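Local coordinates for pesticidal crystal protein Cry2Aa (Bacillus thuringiensis serovar kurstaki, PDB 1I5P) that promotes colloid-osmotic lysis by binding to the midgut epithelial cells of dipteran and lepidopteran insect larvae, at residues Ser304-Ser309 and Asn478-Met483; Val340-Gly345 and Ile423-Gly428; Ile499-Val504 and Ala532-Arg537. One frame throughout, in Å; residues are numbered along the deposited sequence.

Contact 1: residues Ser304-Ser309 and Asn478-Met483; sequences SNYILS and NENGTM
A threonine methyl sits almost squarely over an aromatic ring here: Thr482 CG2 lies 3.7 Å from the centroid of the Tyr306 ring and only 13° off its normal, a CH-pi contact. Thr482 follows the type I turn Asn478-Gly481 in the hairpin connection between strands 474-477 and 483-486, the latter paired with strand 530-537 of the C-terminal sandwich. Tyr306 belongs to the middle-domain loop leading into strand 308-321, so this is packing between the two domains. The backbones meet in a single bridge between Tyr306 and Thr482. Met483 N gives a bond of 3.1 Å to Asn305 O, while Ile307 N makes a weak one of 3.4 Å to Gly481 O.

What fixes the methyl is the other branch of the same side chain. Thr482 OG1, between its own backbone N and carbonyl carbon (chi1 63°), donates to Asn480 OD1 at 2.7 Å on an in-plane lone pair. That oxygen also accepts Thr482 N at 3.0 Å, from 47° above the carbonyl plane, which closes an Asx turn. Asn305 ND2 comes to the same methyl at roughly a right angle to the ring's approach and is itself tied to Ala501 O. Beyond the bridge, Ile307 CG1 packs on Met483 CG, and the extended methionine chain carries CE to Ser304 O and Tyr306 O.

At the rim of the ring, Asn480 O lies near the plane, 3.2 Å from Tyr306 CE2. A water joins the two groups, 2.6 Å from Tyr306 OH and donating to Asn480 O at 2.8 Å.

Contact 2: residues Val340-Gly345 and Ile423-Gly428; sequences VNYSGG and IRNISG
Two sheets of the beta prism in the middle domain face one another here, strand 329-342 of one lying against strand 422-430 of the other. The short strand segments run roughly antiparallel, at 150°, with their axes 7.7 Å apart at closest approach; side chains and one water join them, and no backbone hydrogen bond crosses between them.

Val340 and Tyr342, two residues apart and both directed at the opposite strand, carry one side. Val340 CG2 lies over the backbone of Ile426, 3.1 Å from Ile426 O, a tight approach, and meets Ile426 CG2 at 3.8 Å where the two branched side chains pass at a slant. Leu308 touches both residues and extends the apolar layer.

Tyr342 comes in with its phenol end. Its OH donates to Asn425 OD1 over a short 2.5 Å, in the carbonyl plane and on a lone pair, while the amide oxygen lies at the edge of the ring with the two planes 55° apart. Asn425 CG is trans to the backbone N (chi1 -161°), which turns the amide toward the tyrosine. Arg424 and Asn425 form a classic beta bulge opposite Val467. A water donates to Tyr342 OH at 2.8 Å and to Ile426 O at 2.7 Å, bridging the strands a second time.

Asn425 is gripped at both ends of its amide: OD1 takes the phenol and a weak bond from Ile426 N, and ND2 goes to Val302 O. Such pairing fixes the flip of the amide and satisfies polar groups buried between the sheets.

Contact 3: residues Ile499-Val504 and Ala532-Arg537; sequences IHATQV and ARYTLR
Ala501 lies over the face of Tyr534, its CB 3.9 Å from the ring centroid and 30° off the normal, a CH-pi contact in the C-terminal beta sandwich, a lectin-like jelly roll. The tyrosine CG sits beside its backbone N (chi1 -58°), which lays the ring under the 499-504 segment; His500 O comes to its edge, near the plane, and the hydroxyl is taken by Pro498 O.

Next along, Thr502 faces strand 530-537 and slants across Thr535. Their hydroxyls meet at 2.6 Å between Thr502 OG1 and Thr535 OG1, and either could donate. Gln503 and Arg533 instead run side by side, pointing the same way, with amide and guanidinium planes 81° apart; their stems meet at Gln503 CG and Arg533 CB, 4.1 Å apart. Arg533 NE forms a salt bridge with Asp606. On the opposite face, Val504 CG2 touches Ala532 CB.

Under these side chains is a classic beta bulge, Thr502 and Gln503 both facing Arg533. Arg533 O accepts from Thr502 N, though the modelled 2.5 Å is doubtfully short, and takes a weak bond from Gln503 N, while Arg533 N donates to Gln503 O at 2.9 Å. In the loop before strand 503-504, a water bridges the segments: it donates to His500 O at 2.8 Å and accepts from Thr535 N at 3.0 Å.

In the fold
Contact 1 lies between the other two, its centre about 9 Å from that of contact 2 and about 10 Å from that of contact 3. Toward the prism, strands 308-321 and 329-342 are sheet neighbours: Ile307 O and Ser343 N are 3.0 Å apart and Ser309 N and Asn341 O 2.9 Å, both probable hydrogen bonds. Toward the sandwich, Asn480 ND2 reaches the bulged segment of contact 3 at Thr502 O, 2.8 Å away. Contacts 2 and 3 do not touch, their centres about 17 Å apart. Contact 1 is where the 304-309 loop of the middle domain meets the hairpin and the 499-504 segment of the sandwich side.

Contact 1: residues Ser304-Ser309 and Asn478-Met483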
loop_
_atom_site.group_PDB
_atom_site.type_symbol
_atom_site.label_atom_id
_atom_site.label_comp_id
_atom_site.label_asym_id
_atom_site.label_seq_id
_atom_site.Cartn_x
_atom_site.Cartn_y
_atom_site.Cartn_z
ATOM N N SER A 304 -5.587 -13.042 0.872
ATOM C CA SER A 304 -5.127 -11.933 0.034
ATOM C C SER A 304 -4.477 -12.419 -1.253
ATOM O O SER A 304 -4.372 -11.664 -2.216
ATOM C CB SER A 304 -4.115 -11.066 0.789
ATOM O OG SER A 304 -4.762 -10.048 1.536
ATOM N N ASN A 305 -4.035 -13.673 -1.264
ATOM C CA ASN A 305 -3.385 -14.228 -2.442
ATOM C C ASN A 305 -4.388 -14.790 -3.448
ATOM O O ASN A 305 -4.018 -15.208 -4.544
ATOM C CB ASN A 305 -2.378 -15.305 -2.030
ATOM C CG ASN A 305 -3.019 -16.451 -1.276
ATOM O OD1 ASN A 305 -3.858 -16.247 -0.404
ATOM N ND2 ASN A 305 -2.610 -17.673 -1.604
ATOM N N TYR A 306 -5.665 -14.787 -3.077
ATOM C CA TYR A 306 -6.710 -15.275 -3.968
ATOM C C TYR A 306 -7.356 -14.122 -4.730
ATOM O O TYR A 306 -7.140 -12.950 -4.403
ATOM C CB TYR A 306 -7.780 -16.035 -3.177
ATOM C CG TYR A 306 -7.344 -17.423 -2.769
ATOM C CD1 TYR A 306 -6.595 -17.627 -1.614
ATOM C CD2 TYR A 306 -7.623 -18.525 -3.578
ATOM C CE1 TYR A 306 -6.125 -18.895 -1.274
ATOM C CE2 TYR A 306 -7.160 -19.794 -3.250
ATOM C CZ TYR A 306 -6.414 -19.973 -2.101
ATOM O OH TYR A 306 -5.951 -21.232 -1.804
ATOM N N ILE A 307 -8.141 -14.461 -5.748
ATOM C CA ILE A 307 -8.816 -13.452 -6.555
ATOM C C ILE A 307 -10.248 -13.247 -6.074
ATOM O O ILE A 307 -11.102 -14.125 -6.213
ATOM C CB ILE A 307 -8.796 -13.841 -8.045
ATOM C CG1 ILE A 307 -7.337 -13.875 -8.527
ATOM C CG2 ILE A 307 -9.621 -12.858 -8.866
ATOM C CD1 ILE A 307 -7.160 -14.282 -9.970
ATOM N N LEU A 308 -10.484 -12.075 -5.490
ATOM C CA LEU A 308 -11.786 -11.692 -4.943
ATOM C C LEU A 308 -12.904 -11.804 -5.965
ATOM O O LEU A 308 -12.836 -11.214 -7.045
ATOM C CB LEU A 308 -11.718 -10.256 -4.412
ATOM C CG LEU A 308 -12.976 -9.652 -3.779
ATOM C CD1 LEU A 308 -13.356 -10.449 -2.539
ATOM C CD2 LEU A 308 -12.720 -8.186 -3.412
ATOM N N SER A 309 -13.943 -12.545 -5.603
ATOM C CA SER A 309 -15.084 -12.750 -6.483
ATOM C C SER A 309 -16.297 -11.963 -6.005
ATOM O O SER A 309 -16.984 -11.318 -6.798
ATOM C CB SER A 309 -15.435 -14.237 -6.539
ATOM O OG SER A 309 -16.565 -14.449 -7.362
ATOM N N ASN A 478 -4.830 -18.972 -11.009
ATOM C CA ASN A 478 -4.183 -20.256 -11.182
ATOM C C ASN A 478 -5.292 -21.295 -10.982
ATOM O O ASN A 478 -6.412 -20.958 -10.586
ATOM C CB ASN A 478 -3.105 -20.445 -10.119
ATOM C CG ASN A 478 -1.992 -21.349 -10.582
ATOM O OD1 ASN A 478 -2.212 -22.270 -11.375
ATOM N ND2 ASN A 478 -0.788 -21.100 -10.087
ATOM N N GLU A 479 -4.994 -22.553 -11.257
ATOM C CA GLU A 479 -5.994 -23.596 -11.078
ATOM C C GLU A 479 -6.526 -23.664 -9.636
ATOM O O GLU A 479 -7.666 -24.083 -9.411
ATOM C CB GLU A 479 -5.419 -24.952 -11.501
ATOM C CG GLU A 479 -4.105 -25.329 -10.830
ATOM C CD GLU A 479 -3.477 -26.575 -11.435
ATOM O OE1 GLU A 479 -2.358 -26.948 -11.017
ATOM O OE2 GLU A 479 -4.101 -27.182 -12.331
ATOM N N ASN A 480 -5.723 -23.231 -8.664
ATOM C CA ASN A 480 -6.157 -23.272 -7.267
ATOM C C ASN A 480 -6.860 -21.986 -6.814
ATOM O O ASN A 480 -7.248 -21.848 -5.651
ATOM C CB ASN A 480 -4.969 -23.602 -6.350
ATOM C CG ASN A 480 -4.064 -22.412 -6.091
ATOM O OD1 ASN A 480 -4.019 -21.458 -6.872
ATOM N ND2 ASN A 480 -3.317 -22.475 -4.991
ATOM N N GLY A 481 -7.026 -21.049 -7.745
ATOM C CA GLY A 481 -7.708 -19.800 -7.441
ATOM C C GLY A 481 -6.824 -18.601 -7.129
ATOM O O GLY A 481 -7.317 -17.476 -7.033
ATOM N N THR A 482 -5.523 -18.823 -6.985
ATOM C CA THR A 482 -4.621 -17.727 -6.655
ATOM C C THR A 482 -4.100 -16.958 -7.859
ATOM O O THR A 482 -4.272 -17.364 -9.010
ATOM C CB THR A 482 -3.418 -18.216 -5.834
ATOM O OG1 THR A 482 -2.650 -19.142 -6.616
ATOM C CG2 THR A 482 -3.894 -18.898 -4.554
ATOM N N MET A 483 -3.434 -15.850 -7.562
ATOM C CA MET A 483 -2.873 -14.965 -8.566
ATOM C C MET A 483 -1.657 -15.479 -9.311
ATOM O O MET A 483 -0.729 -16.032 -8.720
ATOM C CB MET A 483 -2.449 -13.639 -7.934
ATOM C CG MET A 483 -3.537 -12.787 -7.344
ATOM S SD MET A 483 -2.785 -11.384 -6.489
ATOM C CE MET A 483 -4.226 -10.720 -5.644
HETATM O O HOH W 1 -7.127 -23.124 -3.130
#

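Contact 2: residues Val340-Gly345 and Ile423-Gly428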
loop_
_atom_site.group_PDB
_atom_site.type_symbol
_atom_site.label_atom_id
_atom_site.label_comp_id
_atom_site.label_asym_id
_atom_site.label_seq_id
_atom_site.Cartn_x
_atom_site.Cartn_y
_atom_site.Cartn_z
ATOM N N VAL A 340 -16.814 -13.580 2.555
ATOM C CA VAL A 340 -16.210 -13.160 1.299
ATOM C C VAL A 340 -15.861 -14.389 0.460
ATOM O O VAL A 340 -15.404 -15.405 0.993
ATOM C CB VAL A 340 -14.940 -12.330 1.566
ATOM C CG1 VAL A 340 -14.314 -11.885 0.257
ATOM C CG2 VAL A 340 -15.292 -11.120 2.434
ATOM N N ASN A 341 -16.084 -14.288 -0.847
ATOM C CA ASN A 341 -15.824 -15.397 -1.759
ATOM C C ASN A 341 -14.700 -15.108 -2.747
ATOM O O ASN A 341 -14.488 -13.962 -3.152
ATOM C CB ASN A 341 -17.103 -15.750 -2.519
ATOM C CG ASN A 341 -18.274 -15.999 -1.591
ATOM O OD1 ASN A 341 -18.170 -16.771 -0.636
ATOM N ND2 ASN A 341 -19.399 -15.344 -1.864
ATOM N N TYR A 342 -13.989 -16.161 -3.139
ATOM C CA TYR A 342 -12.866 -16.030 -4.065
ATOM C C TYR A 342 -12.846 -17.135 -5.124
ATOM O O TYR A 342 -13.552 -18.145 -5.013
ATOM C CB TYR A 342 -11.537 -16.072 -3.298
ATOM C CG TYR A 342 -11.452 -15.149 -2.100
ATOM C CD1 TYR A 342 -12.062 -15.481 -0.891
ATOM C CD2 TYR A 342 -10.751 -13.942 -2.176
ATOM C CE1 TYR A 342 -11.979 -14.637 0.217
ATOM C CE2 TYR A 342 -10.664 -13.088 -1.075
ATOM C CZ TYR A 342 -11.281 -13.444 0.120
ATOM O OH TYR A 342 -11.214 -12.599 1.206
ATOM N N SER A 343 -12.020 -16.928 -6.144
ATOM C CA SER A 343 -11.859 -17.896 -7.220
ATOM C C SER A 343 -11.313 -19.178 -6.613
ATOM O O SER A 343 -10.602 -19.138 -5.605
ATOM C CB SER A 343 -10.870 -17.373 -8.260
ATOM O OG SER A 343 -11.335 -16.178 -8.860
ATOM N N GLY A 344 -11.647 -20.308 -7.226
ATOM C CA GLY A 344 -11.177 -21.586 -6.722
ATOM C C GLY A 344 -12.117 -22.141 -5.676
ATOM O O GLY A 344 -11.842 -23.177 -5.068
ATOM N N GLY A 345 -13.228 -21.445 -5.463
ATOM C CA GLY A 345 -14.210 -21.885 -4.491
ATOM C C GLY A 345 -13.832 -21.570 -3.058
ATOM O O GLY A 345 -14.476 -22.043 -2.125
ATOM N N ILE A 423 -10.083 -2.745 -5.165
ATOM C CA ILE A 423 -10.455 -3.431 -3.947
ATOM C C ILE A 423 -10.075 -4.882 -4.229
ATOM O O ILE A 423 -10.828 -5.613 -4.868
ATOM C CB ILE A 423 -11.964 -3.318 -3.669
ATOM C CG1 ILE A 423 -12.316 -1.869 -3.310
ATOM C CG2 ILE A 423 -12.356 -4.255 -2.530
ATOM C CD1 ILE A 423 -13.800 -1.621 -3.138
ATOM N N ARG A 424 -8.886 -5.277 -3.785
ATOM C CA ARG A 424 -8.403 -6.633 -4.005
ATOM C C ARG A 424 -8.837 -7.623 -2.933
ATOM O O ARG A 424 -8.591 -8.820 -3.050
ATOM C CB ARG A 424 -6.880 -6.636 -4.131
ATOM C CG ARG A 424 -6.378 -5.947 -5.398
ATOM C CD ARG A 424 -6.945 -6.596 -6.654
ATOM N NE ARG A 424 -6.497 -5.904 -7.859
ATOM C CZ ARG A 424 -6.966 -6.137 -9.080
ATOM N NH1 ARG A 424 -7.906 -7.055 -9.273
ATOM N NH2 ARG A 424 -6.504 -5.437 -10.106
ATOM N N ASN A 425 -9.469 -7.127 -1.880
ATOM C CA ASN A 425 -9.963 -8.011 -0.836
ATOM C C ASN A 425 -11.037 -7.321 -0.020
ATOM O O ASN A 425 -11.111 -6.092 0.025
ATOM C CB ASN A 425 -8.830 -8.481 0.088
ATOM C CG ASN A 425 -9.207 -9.732 0.883
ATOM O OD1 ASN A 425 -10.173 -10.415 0.558
ATOM N ND2 ASN A 425 -8.436 -10.039 1.918
ATOM N N ILE A 426 -11.890 -8.124 0.605
ATOM C CA ILE A 426 -12.955 -7.608 1.449
ATOM C C ILE A 426 -12.919 -8.399 2.746
ATOM O O ILE A 426 -12.618 -9.593 2.753
ATOM C CB ILE A 426 -14.343 -7.774 0.794
ATOM C CG1 ILE A 426 -14.441 -6.876 -0.445
ATOM C CG2 ILE A 426 -15.440 -7.416 1.788
ATOM C CD1 ILE A 426 -15.699 -7.087 -1.266
ATOM N N SER A 427 -13.202 -7.723 3.849
ATOM C CA SER A 427 -13.223 -8.376 5.141
ATOM C C SER A 427 -14.333 -7.711 5.929
ATOM O O SER A 427 -15.231 -7.104 5.351
ATOM C CB SER A 427 -11.880 -8.205 5.850
ATOM O OG SER A 427 -11.791 -9.045 6.987
ATOM N N GLY A 428 -14.274 -7.816 7.246
ATOM C CA GLY A 428 -15.304 -7.204 8.059
ATOM C C GLY A 428 -15.182 -7.615 9.507
ATOM O O GLY A 428 -14.378 -8.484 9.852
HETATM O O HOH W 2 -11.277 -11.648 3.876
#

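Contact 3: residues Ile499-Val504 and Ala532-Arg537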
loop_
_atom_site.group_PDB
_atom_site.type_symbol
_atom_site.label_atom_id
_atom_site.label_comp_id
_atom_site.label_asym_id
_atom_site.label_seq_id
_atom_site.Cartn_x
_atom_site.Cartn_y
_atom_site.Cartn_z
ATOM N N ILE A 499 3.119 -12.005 -0.118
ATOM C CA ILE A 499 1.769 -12.353 0.310
ATOM C C ILE A 499 0.975 -13.019 -0.811
ATOM O O ILE A 499 0.079 -13.829 -0.555
ATOM C CB ILE A 499 0.980 -11.101 0.785
ATOM C CG1 ILE A 499 1.771 -10.353 1.869
ATOM C CG2 ILE A 499 -0.401 -11.513 1.289
ATOM C CD1 ILE A 499 2.315 -11.229 2.983
ATOM N N HIS A 500 1.324 -12.684 -2.050
ATOM C CA HIS A 500 0.635 -13.207 -3.229
ATOM C C HIS A 500 1.215 -14.528 -3.714
ATOM O O HIS A 500 1.606 -14.667 -4.877
ATOM C CB HIS A 500 0.699 -12.169 -4.346
ATOM C CG HIS A 500 0.041 -10.871 -3.997
ATOM N ND1 HIS A 500 0.311 -9.694 -4.664
ATOM C CD2 HIS A 500 -0.908 -10.572 -3.077
ATOM C CE1 HIS A 500 -0.443 -8.729 -4.172
ATOM N NE2 HIS A 500 -1.193 -9.235 -3.208
ATOM N N ALA A 501 1.255 -15.504 -2.818
ATOM C CA ALA A 501 1.793 -16.809 -3.152
ATOM C C ALA A 501 0.757 -17.734 -3.761
ATOM O O ALA A 501 -0.450 -17.544 -3.592
ATOM C CB ALA A 501 2.381 -17.454 -1.909
ATOM N N THR A 502 1.237 -18.734 -4.488
ATOM C CA THR A 502 0.355 -19.729 -5.079
ATOM C C THR A 502 -0.110 -20.601 -3.920
ATOM O O THR A 502 -1.283 -20.963 -3.821
ATOM C CB THR A 502 1.111 -20.615 -6.083
ATOM O OG1 THR A 502 1.545 -19.814 -7.189
ATOM C CG2 THR A 502 0.214 -21.739 -6.582
ATOM N N GLN A 503 0.835 -20.929 -3.044
ATOM C CA GLN A 503 0.563 -21.752 -1.873
ATOM C C GLN A 503 1.738 -21.712 -0.902
ATOM O O GLN A 503 2.882 -21.490 -1.303
ATOM C CB GLN A 503 0.287 -23.207 -2.279
ATOM C CG GLN A 503 1.437 -23.913 -2.983
ATOM C CD GLN A 503 1.172 -25.402 -3.156
ATOM O OE1 GLN A 503 1.001 -26.129 -2.176
ATOM N NE2 GLN A 503 1.124 -25.858 -4.402
ATOM N N VAL A 504 1.437 -21.921 0.376
ATOM C CA VAL A 504 2.446 -21.927 1.429
ATOM C C VAL A 504 2.117 -23.064 2.390
ATOM O O VAL A 504 0.956 -23.259 2.738
ATOM C CB VAL A 504 2.430 -20.603 2.238
ATOM C CG1 VAL A 504 3.612 -20.568 3.204
ATOM C CG2 VAL A 504 2.468 -19.406 1.298
ATOM N N ALA A 532 7.267 -21.469 0.181
ATOM C CA ALA A 532 6.264 -20.574 -0.370
ATOM C C ALA A 532 6.433 -20.587 -1.886
ATOM O O ALA A 532 7.500 -20.246 -2.405
ATOM C CB ALA A 532 6.460 -19.153 0.175
ATOM N N ARG A 533 5.391 -21.000 -2.597
ATOM C CA ARG A 533 5.454 -21.040 -4.047
ATOM C C ARG A 533 4.750 -19.855 -4.685
ATOM O O ARG A 533 3.661 -19.469 -4.267
ATOM C CB ARG A 533 4.831 -22.328 -4.591
ATOM C CG ARG A 533 4.496 -22.231 -6.085
ATOM C CD ARG A 533 4.190 -23.574 -6.705
ATOM N NE ARG A 533 5.375 -24.426 -6.733
ATOM C CZ ARG A 533 5.407 -25.640 -7.271
ATOM N NH1 ARG A 533 4.315 -26.151 -7.826
ATOM N NH2 ARG A 533 6.534 -26.338 -7.264
ATOM N N TYR A 534 5.380 -19.301 -5.713
ATOM C CA TYR A 534 4.830 -18.180 -6.460
ATOM C C TYR A 534 4.828 -18.546 -7.936
ATOM O O TYR A 534 5.702 -19.275 -8.406
ATOM C CB TYR A 534 5.669 -16.922 -6.234
ATOM C CG TYR A 534 5.755 -16.534 -4.780
ATOM C CD1 TYR A 534 6.667 -17.149 -3.930
ATOM C CD2 TYR A 534 4.874 -15.603 -4.239
ATOM C CE1 TYR A 534 6.698 -16.855 -2.570
ATOM C CE2 TYR A 534 4.896 -15.300 -2.879
ATOM C CZ TYR A 534 5.808 -15.934 -2.054
ATOM O OH TYR A 534 5.802 -15.670 -0.706
ATOM N N THR A 535 3.836 -18.045 -8.662
ATOM C CA THR A 535 3.727 -18.327 -10.086
ATOM C C THR A 535 3.616 -17.036 -10.881
ATOM O O THR A 535 2.827 -16.145 -10.547
ATOM C CB THR A 535 2.508 -19.213 -10.384
ATOM O OG1 THR A 535 2.560 -20.377 -9.556
ATOM C CG2 THR A 535 2.507 -19.647 -11.854
ATOM N N LEU A 536 4.403 -16.946 -11.946
ATOM C CA LEU A 536 4.405 -15.755 -12.774
ATOM C C LEU A 536 4.375 -16.098 -14.262
ATOM O O LEU A 536 4.819 -17.175 -14.678
ATOM C CB LEU A 536 5.648 -14.922 -12.453
ATOM C CG LEU A 536 6.994 -15.529 -12.851
ATOM C CD1 LEU A 536 7.389 -14.977 -14.209
ATOM C CD2 LEU A 536 8.066 -15.191 -11.827
ATOM N N ARG A 537 3.853 -15.166 -15.056
ATOM C CA ARG A 537 3.763 -15.327 -16.499
ATOM C C ARG A 537 4.999 -14.646 -17.086
ATOM O O ARG A 537 5.088 -13.417 -17.093
ATOM C CB ARG A 537 2.490 -14.649 -17.017
ATOM C CG ARG A 537 2.198 -14.891 -18.488
ATOM C CD ARG A 537 1.829 -16.338 -18.728
ATOM N NE ARG A 537 1.493 -16.601 -20.121
ATOM C CZ ARG A 537 1.045 -17.769 -20.568
ATOM N NH1 ARG A 537 0.876 -18.781 -19.727
ATOM N NH2 ARG A 537 0.774 -17.925 -21.855
HETATM O O HOH W 3 1.883 -16.292 -7.137
#